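Long-range contact in filamentation induced by cAMP protein Fic (Desulfovibrio alaskensis, PDB 4RGL), which belongs to the Fic/DOC family, with a largely helical Fic region followed by a C-terminal domain of the helix-turn-helix class: residues P11-P16 with D236-V241. Numbering follows the deposited sequence.
Sequences PYTITP and DATPFV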
ATOM      1  N   PRO A  11       6.586  27.785  -1.233  1.00129.08           N
ATOM      2  CA  PRO A  11       6.065  28.527  -0.057  1.00129.75           C
ATOM      3  C   PRO A  11       5.983  27.651   1.202  1.00132.71           C
ATOM      4  O   PRO A  11       4.887  27.383   1.708  1.00131.54           O
ATOM      5  CB  PRO A  11       4.670  28.971  -0.511  1.00130.58           C
ATOM      6  CG  PRO A  11       4.279  27.983  -1.554  1.00133.38           C
ATOM      7  CD  PRO A  11       5.545  27.623  -2.274  1.00129.13           C
ATOM      8  N   TYR A  12       7.140  27.268   1.746  1.00129.49           N
ATOM      9  CA  TYR A  12       7.190  26.442   2.937  1.00129.16           C
ATOM     10  C   TYR A  12       7.276  27.313   4.187  1.00134.37           C
ATOM     11  O   TYR A  12       8.298  27.970   4.415  1.00136.45           O
ATOM     12  CB  TYR A  12       8.379  25.465   2.872  1.00130.46           C
ATOM     13  N   THR A  13       6.169  27.384   4.961  1.00129.04           N
ATOM     14  CA  THR A  13       6.130  28.110   6.243  1.00129.61           C
ATOM     15  C   THR A  13       5.568  27.185   7.334  1.00130.20           C
ATOM     16  O   THR A  13       4.428  26.723   7.226  1.00128.85           O
ATOM     17  CB  THR A  13       5.311  29.413   6.120  1.00139.74           C
ATOM     18  OG1 THR A  13       4.014  29.100   5.612  1.00139.47           O
ATOM     19  CG2 THR A  13       5.989  30.453   5.224  1.00139.51           C
ATOM     20  N   ILE A  14       6.396  26.864   8.352  1.00125.08           N
ATOM     21  CA  ILE A  14       6.033  25.907   9.410  1.00123.16           C
ATOM     22  C   ILE A  14       4.913  26.496  10.317  1.00124.43           C
ATOM     23  O   ILE A  14       4.667  27.701  10.293  1.00125.45           O
ATOM     24  CB  ILE A  14       7.298  25.494  10.255  1.00127.65           C
ATOM     25  CG1 ILE A  14       8.442  24.942   9.345  1.00127.68           C
ATOM     26  CG2 ILE A  14       6.932  24.479  11.340  1.00128.11           C
ATOM     27  CD1 ILE A  14       9.304  26.040   8.608  1.00136.00           C
ATOM     28  N   THR A  15       4.212  25.623  11.058  1.00117.72           N
ATOM     29  CA  THR A  15       3.117  26.012  11.950  1.00117.11           C
ATOM     30  C   THR A  15       3.082  25.053  13.175  1.00119.57           C
ATOM     31  O   THR A  15       3.496  23.897  13.059  1.00118.55           O
ATOM     32  CB  THR A  15       1.763  26.015  11.165  1.00120.86           C
ATOM     33  OG1 THR A  15       0.690  26.265  12.066  1.00120.63           O
ATOM     34  CG2 THR A  15       1.516  24.731  10.440  1.00116.96           C
ATOM     35  N   PRO A  16       2.581  25.510  14.364  1.00115.86           N
ATOM     36  CA  PRO A  16       2.550  24.610  15.538  1.00115.27           C
ATOM     37  C   PRO A  16       1.803  23.292  15.258  1.00113.00           C
ATOM     38  O   PRO A  16       2.078  22.290  15.905  1.00112.74           O
ATOM     39  CB  PRO A  16       1.820  25.442  16.609  1.00119.40           C
ATOM     40  CG  PRO A  16       1.221  26.612  15.871  1.00124.23           C
ATOM     41  CD  PRO A  16       2.098  26.861  14.708  1.00119.01           C
ATOM     42  N   ASP A 236       0.045  29.175  -0.807  1.00105.34           N
ATOM     43  CA  ASP A 236       0.688  28.707   0.422  1.00105.65           C
ATOM     44  C   ASP A 236       0.512  27.190   0.581  1.00107.48           C
ATOM     45  O   ASP A 236      -0.616  26.704   0.626  1.00106.94           O
ATOM     46  CB  ASP A 236       0.105  29.447   1.644  1.00108.90           C
ATOM     47  CG  ASP A 236       0.753  29.080   2.965  1.00120.19           C
ATOM     48  OD1 ASP A 236       1.889  28.542   2.944  1.00121.42           O
ATOM     49  OD2 ASP A 236       0.163  29.398   4.021  1.00125.93           O
ATOM     50  N   ALA A 237       1.631  26.449   0.699  1.00102.01           N
ATOM     51  CA  ALA A 237       1.594  24.984   0.829  1.00 99.66           C
ATOM     52  C   ALA A 237       1.175  24.546   2.245  1.00102.08           C
ATOM     53  O   ALA A 237       0.707  23.421   2.425  1.00100.95           O
ATOM     54  CB  ALA A 237       2.953  24.401   0.492  1.00100.33           C
ATOM     55  N   THR A 238       1.356  25.439   3.247  1.00 98.43           N
ATOM     56  CA  THR A 238       1.106  25.147   4.670  1.00 98.20           C
ATOM     57  C   THR A 238      -0.232  24.317   4.888  1.00 98.96           C
ATOM     58  O   THR A 238      -0.178  23.252   5.508  1.00 98.65           O
ATOM     59  CB  THR A 238       1.076  26.456   5.482  1.00106.48           C
ATOM     60  OG1 THR A 238       2.312  27.145   5.289  1.00105.76           O
ATOM     61  CG2 THR A 238       0.834  26.220   6.968  1.00105.34           C
ATOM     62  N   PRO A 239      -1.426  24.794   4.409  1.00 92.93           N
ATOM     63  CA  PRO A 239      -2.671  24.046   4.692  1.00 91.24           C
ATOM     64  C   PRO A 239      -2.665  22.642   4.070  1.00 90.90           C
ATOM     65  O   PRO A 239      -3.225  21.707   4.655  1.00 90.24           O
ATOM     66  CB  PRO A 239      -3.762  24.925   4.070  1.00 93.20           C
ATOM     67  CG  PRO A 239      -3.044  25.799   3.092  1.00 98.13           C
ATOM     68  CD  PRO A 239      -1.705  26.044   3.677  1.00 94.77           C
ATOM     69  N   PHE A 240      -2.026  22.489   2.888  1.00 83.95           N
ATOM     70  CA  PHE A 240      -1.909  21.190   2.227  1.00 81.22           C
ATOM     71  C   PHE A 240      -0.995  20.258   3.037  1.00 83.22           C
ATOM     72  O   PHE A 240      -1.302  19.069   3.190  1.00 82.09           O
ATOM     73  CB  PHE A 240      -1.374  21.359   0.787  1.00 81.78           C
ATOM     74  CG  PHE A 240      -1.139  20.057   0.052  1.00 81.67           C
ATOM     75  CD1 PHE A 240      -2.193  19.379  -0.552  1.00 83.29           C
ATOM     76  CD2 PHE A 240       0.144  19.538  -0.086  1.00 83.34           C
ATOM     77  CE1 PHE A 240      -1.974  18.179  -1.237  1.00 82.93           C
ATOM     78  CE2 PHE A 240       0.363  18.342  -0.776  1.00 85.04           C
ATOM     79  CZ  PHE A 240      -0.697  17.674  -1.353  1.00 82.02           C
ATOM     80  N   VAL A 241       0.119  20.807   3.573  1.00 79.01           N
ATOM     81  CA  VAL A 241       1.067  20.041   4.386  1.00 78.56           C
ATOM     82  C   VAL A 241       0.363  19.532   5.651  1.00 79.87           C
ATOM     83  O   VAL A 241       0.487  18.355   5.988  1.00 78.08           O
ATOM     84  CB  VAL A 241       2.327  20.882   4.731  1.00 83.96           C
ATOM     85  CG1 VAL A 241       3.282  20.101   5.633  1.00 84.24           C
ATOM     86  CG2 VAL A 241       3.038  21.338   3.460  1.00 83.46           C
TER
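P11 and T13 lie beside D236 and T238 where an extended loop passes the start of a helix, with CA–CA separations of 5.4 Å for P11 and D236 and 6.0 Å for T13 and T238. The link is a hydroxyl pair: T13 OG1 donates to T238 OG1 across 2.6 Å, the two side chains crossing at about a right angle. Chi1 of -57° turns the T238 hydroxyl toward T13 and leaves its methyl pointing to T15. It also sets OG1 of T238 between two further oxygens that approach from widely separated directions, D236 OD1 at 2.8 Å and T13 O at 2.9 Å.

D236 is short enough to fold back on the turn, and its OD1 accepts from T238 N at 3.2 Å in an Asx turn that caps the helix start; the bond is nearly straight (N–H…O 161°), the N–H coming from above the carboxylate plane. In this mainly helical Fic protein, the contact joins the loop before helix 16-32 to the beginning of helix 238-257, and helix 168-182 packs against both segments, I174 touching Y12 and V241. P239 suits the first turn, where a backbone N–H is not needed for helical bonding. Likewise T15 holds the N-cap position and P16 follows it.

Apolar contacts frame the polar group. The methyl CG2 of T15 meets CG2 of T238 at 3.8 Å, while the P11 ring offers CG to the small CB of A237 at 4.3 Å.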